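Local coordinates for D-xylonate dehydratase (Caulobacter crescentus, PDB 5OYN), which catalyses the dehydration of D-xylonate to 2-dehydro-3-deoxy-D-arabinonate in D-xylose breakdown, using a [2Fe-2S] cluster and magnesium, and also dehydrates D-gluconate, at residues A[458-463]-A[522-527]; A[475-478]-A[482-485]. One frame throughout, in Å; residues are numbered along the deposited sequence.

Interaction 1 of 2, residues A[458-463]-A[522-527]; sequences VIRGAG and WLRTGD
Strand 455-460, an inner strand of the mixed sheet in the C-terminal part of the chain, lies here against the loop that leads into strand 528-532, with V458 and R460 both meeting L523. V458 and L523 reach toward each other, and CG1 of V458 stops 3.7 Å from CD2 of L523. With CG anti to the backbone N (chi1 172°), the leucine points its side chain across to the strand. Two residues on, R460 makes the polar half of the contact. Its NH1 gives a nearly straight hydrogen bond to the backbone O of L523 at 3.2 Å, and the oxygen lies at the edge of the guanidinium, in its plane; the same NH1 also reaches the backbone O of L520. R524 turns back on its own loop, bent at chi2 (-81°), and its NH1 bonds to the same O of L523 at 3.0 Å and also to the backbone O of S521. The two arginines approach the L523 carbonyl from opposite faces, so one oxygen takes two N-H groups. Their guanidinium planes stand almost perpendicular, and NH2 of R460 lies 3.8 Å from NH1 of R524. D435 pairs with NE of R460, and its charge probably eases the meeting of the two cations. A leucine in place of R460 would probably leave D435 without its salt-bridge mate and cost the O of L523 one of its two donors. Beyond R524 the loop closes in a type II turn to D527, whose OD1 accepts from the N of R524 at 3.1 Å. Around this contact, V458, R460 and L523 pack on V433 of strand 426-435, while W522 and R524 lean on helix 544-551, where R550 forms a salt bridge with D527.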
ATOM      1  N   VAL A 458       1.543  -9.672 -48.517  1.00 59.90           N
ATOM      2  CA  VAL A 458       2.215  -8.391 -48.388  1.00 61.56           C
ATOM      3  C   VAL A 458       1.228  -7.412 -47.782  1.00 68.26           C
ATOM      4  O   VAL A 458       0.054  -7.379 -48.173  1.00 70.95           O
ATOM      5  CB  VAL A 458       2.739  -7.873 -49.751  1.00 67.16           C
ATOM      6  CG1 VAL A 458       3.302  -6.463 -49.623  1.00 61.39           C
ATOM      7  CG2 VAL A 458       3.802  -8.800 -50.306  1.00 61.20           C
ATOM      8  N   ILE A 459       1.699  -6.624 -46.818  1.00 66.48           N
ATOM      9  CA  ILE A 459       0.882  -5.617 -46.160  1.00 67.22           C
ATOM     10  C   ILE A 459       1.659  -4.311 -46.170  1.00 67.66           C
ATOM     11  O   ILE A 459       2.879  -4.308 -45.973  1.00 65.42           O
ATOM     12  CB  ILE A 459       0.505  -6.049 -44.722  1.00 69.03           C
ATOM     13  CG1 ILE A 459      -0.391  -5.003 -44.055  1.00 66.81           C
ATOM     14  CG2 ILE A 459       1.751  -6.322 -43.890  1.00 62.53           C
ATOM     15  CD1 ILE A 459      -1.306  -5.584 -43.002  1.00 64.68           C
ATOM     16  N   ARG A 460       0.958  -3.206 -46.426  1.00 71.14           N
ATOM     17  CA  ARG A 460       1.593  -1.899 -46.527  1.00 71.51           C
ATOM     18  C   ARG A 460       0.731  -0.853 -45.833  1.00 71.26           C
ATOM     19  O   ARG A 460      -0.470  -1.047 -45.622  1.00 71.34           O
ATOM     20  CB  ARG A 460       1.838  -1.486 -47.990  1.00 74.76           C
ATOM     21  CG  ARG A 460       0.568  -1.405 -48.832  1.00 76.85           C
ATOM     22  CD  ARG A 460       0.630  -0.310 -49.898  1.00 81.03           C
ATOM     23  NE  ARG A 460      -0.419  -0.518 -50.897  1.00 86.42           N
ATOM     24  CZ  ARG A 460      -0.212  -1.003 -52.120  1.00 79.31           C
ATOM     25  NH1 ARG A 460       1.014  -1.317 -52.511  1.00 71.90           N
ATOM     26  NH2 ARG A 460      -1.233  -1.172 -52.952  1.00 76.44           N
ATOM     27  N   GLY A 461       1.362   0.272 -45.503  1.00 69.20           N
ATOM     28  CA  GLY A 461       0.726   1.321 -44.740  1.00 71.37           C
ATOM     29  C   GLY A 461       0.805   1.150 -43.241  1.00 77.48           C
ATOM     30  O   GLY A 461       0.114   1.877 -42.509  1.00 71.18           O
ATOM     31  N   ALA A 462       1.628   0.215 -42.760  1.00 74.45           N
ATOM     32  CA  ALA A 462       1.737  -0.098 -41.342  1.00 74.06           C
ATOM     33  C   ALA A 462       3.059   0.376 -40.745  1.00 73.82           C
ATOM     34  O   ALA A 462       3.508  -0.154 -39.720  1.00 73.99           O
ATOM     35  CB  ALA A 462       1.551  -1.600 -41.113  1.00 65.86           C
ATOM     36  N   GLY A 463       3.683   1.373 -41.350  1.00 66.17           N
ATOM     37  CA  GLY A 463       4.926   1.880 -40.837  1.00 62.64           C
ATOM     38  C   GLY A 463       4.702   3.046 -39.908  1.00 60.83           C
ATOM     39  O   GLY A 463       3.561   3.433 -39.619  1.00 64.69           O
ATOM     40  N   TRP A 522       4.292   1.032 -54.951  1.00 79.10           N
ATOM     41  CA  TRP A 522       3.895   0.731 -56.318  1.00 73.96           C
ATOM     42  C   TRP A 522       3.665  -0.747 -56.584  1.00 77.80           C
ATOM     43  O   TRP A 522       3.190  -1.088 -57.673  1.00 80.84           O
ATOM     44  CB  TRP A 522       4.924   1.276 -57.325  1.00 75.33           C
ATOM     45  CG  TRP A 522       6.394   0.969 -57.082  1.00 70.26           C
ATOM     46  CD1 TRP A 522       7.355   1.839 -56.614  1.00 72.17           C
ATOM     47  CD2 TRP A 522       7.076  -0.261 -57.358  1.00 62.01           C
ATOM     48  NE1 TRP A 522       8.583   1.211 -56.561  1.00 66.38           N
ATOM     49  CE2 TRP A 522       8.436  -0.080 -57.005  1.00 61.70           C
ATOM     50  CE3 TRP A 522       6.667  -1.504 -57.847  1.00 66.81           C
ATOM     51  CZ2 TRP A 522       9.384  -1.096 -57.132  1.00 65.91           C
ATOM     52  CZ3 TRP A 522       7.616  -2.517 -57.976  1.00 69.65           C
ATOM     53  CH2 TRP A 522       8.957  -2.304 -57.621  1.00 67.51           C
ATOM     54  N   LEU A 523       3.974  -1.627 -55.635  1.00 75.09           N
ATOM     55  CA  LEU A 523       3.739  -3.050 -55.848  1.00 72.38           C
ATOM     56  C   LEU A 523       2.244  -3.333 -55.962  1.00 74.27           C
ATOM     57  O   LEU A 523       1.407  -2.645 -55.371  1.00 76.47           O
ATOM     58  CB  LEU A 523       4.364  -3.862 -54.716  1.00 69.92           C
ATOM     59  CG  LEU A 523       4.100  -5.362 -54.599  1.00 73.84           C
ATOM     60  CD1 LEU A 523       5.154  -6.178 -55.335  1.00 76.06           C
ATOM     61  CD2 LEU A 523       4.114  -5.726 -53.138  1.00 73.94           C
ATOM     62  N   ARG A 524       1.903  -4.328 -56.775  1.00 73.64           N
ATOM     63  CA  ARG A 524       0.508  -4.664 -57.011  1.00 73.67           C
ATOM     64  C   ARG A 524       0.352  -6.173 -56.988  1.00 73.94           C
ATOM     65  O   ARG A 524       1.270  -6.911 -57.350  1.00 74.93           O
ATOM     66  CB  ARG A 524      -0.002  -4.100 -58.345  1.00 74.60           C
ATOM     67  CG  ARG A 524       0.335  -2.636 -58.586  1.00 75.12           C
ATOM     68  CD  ARG A 524      -0.629  -1.710 -57.865  1.00 81.01           C
ATOM     69  NE  ARG A 524      -0.368  -0.295 -58.134  1.00 81.84           N
ATOM     70  CZ  ARG A 524       0.196   0.541 -57.264  1.00 86.91           C
ATOM     71  NH1 ARG A 524       0.566   0.101 -56.064  1.00 80.79           N
ATOM     72  NH2 ARG A 524       0.394   1.820 -57.589  1.00 85.11           N
ATOM     73  N   THR A 525      -0.822  -6.622 -56.541  1.00 74.42           N
ATOM     74  CA  THR A 525      -1.117  -8.048 -56.483  1.00 73.88           C
ATOM     75  C   THR A 525      -0.869  -8.690 -57.846  1.00 78.87           C
ATOM     76  O   THR A 525      -1.068  -8.069 -58.891  1.00 88.26           O
ATOM     77  CB  THR A 525      -2.567  -8.251 -56.026  1.00 65.61           C
ATOM     78  OG1 THR A 525      -2.754  -7.612 -54.756  1.00 75.37           O
ATOM     79  CG2 THR A 525      -2.909  -9.716 -55.885  1.00 63.32           C
ATOM     80  N   GLY A 526      -0.392  -9.932 -57.836  1.00 72.09           N
ATOM     81  CA  GLY A 526      -0.068 -10.631 -59.055  1.00 76.75           C
ATOM     82  C   GLY A 526       1.364 -10.466 -59.522  1.00 80.90           C
ATOM     83  O   GLY A 526       1.848 -11.306 -60.300  1.00 80.07           O
ATOM     84  N   ASP A 527       2.057  -9.414 -59.076  1.00 77.44           N
ATOM     85  CA  ASP A 527       3.481  -9.278 -59.348  1.00 72.83           C
ATOM     86  C   ASP A 527       4.246 -10.469 -58.776  1.00 75.23           C
ATOM     87  O   ASP A 527       3.741 -11.245 -57.959  1.00 79.49           O
ATOM     88  CB  ASP A 527       4.033  -7.984 -58.755  1.00 70.45           C
ATOM     89  CG  ASP A 527       3.431  -6.739 -59.389  1.00 84.12           C
ATOM     90  OD1 ASP A 527       3.739  -5.618 -58.910  1.00 80.53           O
ATOM     91  OD2 ASP A 527       2.646  -6.880 -60.359  1.00 85.82           O
TER

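Interaction 2 of 2, residues A[475-478]-A[482-485]; sequences NMQP and LLKK
Q477 and P478 are the residues of 475-478 that meet L482 and L483. Coming along the loop, N475 faces W180 of helix 177-187 and M476 lies on L457 of strand 455-460. Q477 then sends its chain out to L483: chi1 of 69° sets CG between the backbone N and the carbonyl carbon, and beyond it the chain runs extended. The two side chains cross at about a right angle, with NE2 of Q477 lying 3.4 Å from CD1 of L483, a van der Waals contact between amide and methyl. The glutamine also rests against R183, R184 and A187 of helix 177-187, and its backbone O bonds to the hydroxyl of Y440. P478 closes the walk. Its CB sits 4.1 Å from CB of L482 and also packs on CG of L483. The O of P478 lies 3.5 Å from CD1 of L483. The proline is thus packed against two successive leucines. This is local apolar packing of a short helix, 480-484, folded back onto the loop that leads into it, away from the cluster and magnesium sites.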
ATOM      1  N   ASN A 475       2.586 -10.726 -39.323  1.00 69.40           N
ATOM      2  CA  ASN A 475       2.454 -12.180 -39.230  1.00 67.50           C
ATOM      3  C   ASN A 475       1.096 -12.647 -39.765  1.00 69.36           C
ATOM      4  O   ASN A 475       0.312 -13.272 -39.038  1.00 69.11           O
ATOM      5  CB  ASN A 475       2.693 -12.671 -37.790  1.00 67.77           C
ATOM      6  CG  ASN A 475       1.836 -11.949 -36.744  1.00 67.48           C
ATOM      7  OD1 ASN A 475       1.713 -10.722 -36.749  1.00 74.28           O
ATOM      8  ND2 ASN A 475       1.262 -12.717 -35.824  1.00 61.12           N
ATOM      9  N   MET A 476       0.827 -12.361 -41.046  1.00 70.28           N
ATOM     10  CA  MET A 476      -0.407 -12.777 -41.707  1.00 65.42           C
ATOM     11  C   MET A 476      -0.445 -14.288 -41.897  1.00 63.54           C
ATOM     12  O   MET A 476       0.581 -14.919 -42.169  1.00 65.93           O
ATOM     13  CB  MET A 476      -0.535 -12.092 -43.066  1.00 59.42           C
ATOM     14  CG  MET A 476      -0.920 -10.626 -42.996  1.00 66.57           C
ATOM     15  SD  MET A 476      -0.669  -9.718 -44.547  1.00 67.49           S
ATOM     16  CE  MET A 476       1.116  -9.676 -44.581  1.00 61.26           C
ATOM     17  N   GLN A 477      -1.651 -14.875 -41.777  1.00 60.39           N
ATOM     18  CA  GLN A 477      -1.775 -16.323 -41.911  1.00 65.66           C
ATOM     19  C   GLN A 477      -2.401 -16.708 -43.258  1.00 75.02           C
ATOM     20  O   GLN A 477      -3.116 -15.905 -43.870  1.00 73.38           O
ATOM     21  CB  GLN A 477      -2.607 -16.914 -40.765  1.00 62.27           C
ATOM     22  CG  GLN A 477      -4.091 -16.573 -40.775  1.00 64.39           C
ATOM     23  CD  GLN A 477      -4.872 -17.405 -39.763  1.00 71.97           C
ATOM     24  OE1 GLN A 477      -4.351 -17.759 -38.698  1.00 72.34           O
ATOM     25  NE2 GLN A 477      -6.121 -17.727 -40.089  1.00 69.76           N
ATOM     26  N   PRO A 478      -2.141 -17.926 -43.744  1.00 68.16           N
ATOM     27  CA  PRO A 478      -2.741 -18.381 -45.003  1.00 69.92           C
ATOM     28  C   PRO A 478      -4.255 -18.293 -44.963  1.00 72.85           C
ATOM     29  O   PRO A 478      -4.856 -18.270 -43.879  1.00 72.48           O
ATOM     30  CB  PRO A 478      -2.282 -19.843 -45.100  1.00 74.52           C
ATOM     31  CG  PRO A 478      -1.043 -19.910 -44.304  1.00 70.06           C
ATOM     32  CD  PRO A 478      -1.202 -18.920 -43.195  1.00 70.40           C
ATOM     33  N   LEU A 482      -6.268 -23.101 -47.526  1.00 79.26           N
ATOM     34  CA  LEU A 482      -4.902 -23.613 -47.427  1.00 78.59           C
ATOM     35  C   LEU A 482      -4.606 -24.164 -46.035  1.00 81.18           C
ATOM     36  O   LEU A 482      -3.947 -25.206 -45.903  1.00 77.24           O
ATOM     37  CB  LEU A 482      -3.899 -22.515 -47.790  1.00 74.61           C
ATOM     38  CG  LEU A 482      -3.704 -22.296 -49.292  1.00 78.28           C
ATOM     39  CD1 LEU A 482      -3.598 -20.820 -49.623  1.00 78.29           C
ATOM     40  CD2 LEU A 482      -2.485 -23.050 -49.777  1.00 74.73           C
ATOM     41  N   LEU A 483      -5.070 -23.472 -44.986  1.00 78.52           N
ATOM     42  CA  LEU A 483      -4.902 -23.987 -43.630  1.00 76.20           C
ATOM     43  C   LEU A 483      -5.495 -25.380 -43.506  1.00 76.12           C
ATOM     44  O   LEU A 483      -4.866 -26.279 -42.936  1.00 71.51           O
ATOM     45  CB  LEU A 483      -5.542 -23.037 -42.613  1.00 74.87           C
ATOM     46  CG  LEU A 483      -4.680 -21.840 -42.194  1.00 70.74           C
ATOM     47  CD1 LEU A 483      -5.483 -20.756 -41.492  1.00 64.61           C
ATOM     48  CD2 LEU A 483      -3.492 -22.297 -41.354  1.00 71.12           C
ATOM     49  N   LYS A 484      -6.694 -25.582 -44.061  1.00 78.00           N
ATOM     50  CA  LYS A 484      -7.340 -26.886 -43.985  1.00 81.16           C
ATOM     51  C   LYS A 484      -6.570 -27.958 -44.750  1.00 80.30           C
ATOM     52  O   LYS A 484      -6.711 -29.144 -44.431  1.00 77.87           O
ATOM     53  CB  LYS A 484      -8.785 -26.785 -44.482  1.00 81.58           C
ATOM     54  CG  LYS A 484      -9.702 -26.059 -43.485  1.00 85.12           C
ATOM     55  CD  LYS A 484     -11.110 -25.818 -44.021  1.00 86.71           C
ATOM     56  CE  LYS A 484     -12.000 -25.180 -42.946  1.00 87.81           C
ATOM     57  NZ  LYS A 484     -13.289 -24.624 -43.474  1.00 78.96           N
ATOM     58  N   LYS A 485      -5.738 -27.570 -45.719  1.00 78.37           N
ATOM     59  CA  LYS A 485      -4.865 -28.509 -46.410  1.00 77.37           C
ATOM     60  C   LYS A 485      -3.557 -28.762 -45.670  1.00 80.30           C
ATOM     61  O   LYS A 485      -2.716 -29.515 -46.173  1.00 77.09           O
ATOM     62  CB  LYS A 485      -4.549 -28.015 -47.825  1.00 81.74           C
ATOM     63  CG  LYS A 485      -5.755 -27.712 -48.696  1.00 80.77           C
ATOM     64  CD  LYS A 485      -5.316 -26.924 -49.934  1.00 90.08           C
ATOM     65  CE  LYS A 485      -6.425 -26.781 -50.985  1.00 95.91           C
ATOM     66  NZ  LYS A 485      -6.090 -25.754 -52.030  1.00 90.65           N
TER

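Overall arrangement
Interactions 1 and 2 both belong to the C-terminal part of the dehydratase chain, on the same side of the chain's centre, with their centres about 19 Å apart. Strand 455-460 comes first, followed by the loop 475-478 and helix 480-484, and the chain returns at 522-527 before entering strand 528-532; interaction 2 is therefore nested within the loop that interaction 1 closes. M476 joins them directly: its CE lies 3.5 Å from CG2 of I459, in the strand that interaction 1 uses. One contact thus ties the mixed sheet to its later loop, while the other folds a helix onto the intervening connection, both as packing away from the [2Fe-2S] cluster and magnesium sites.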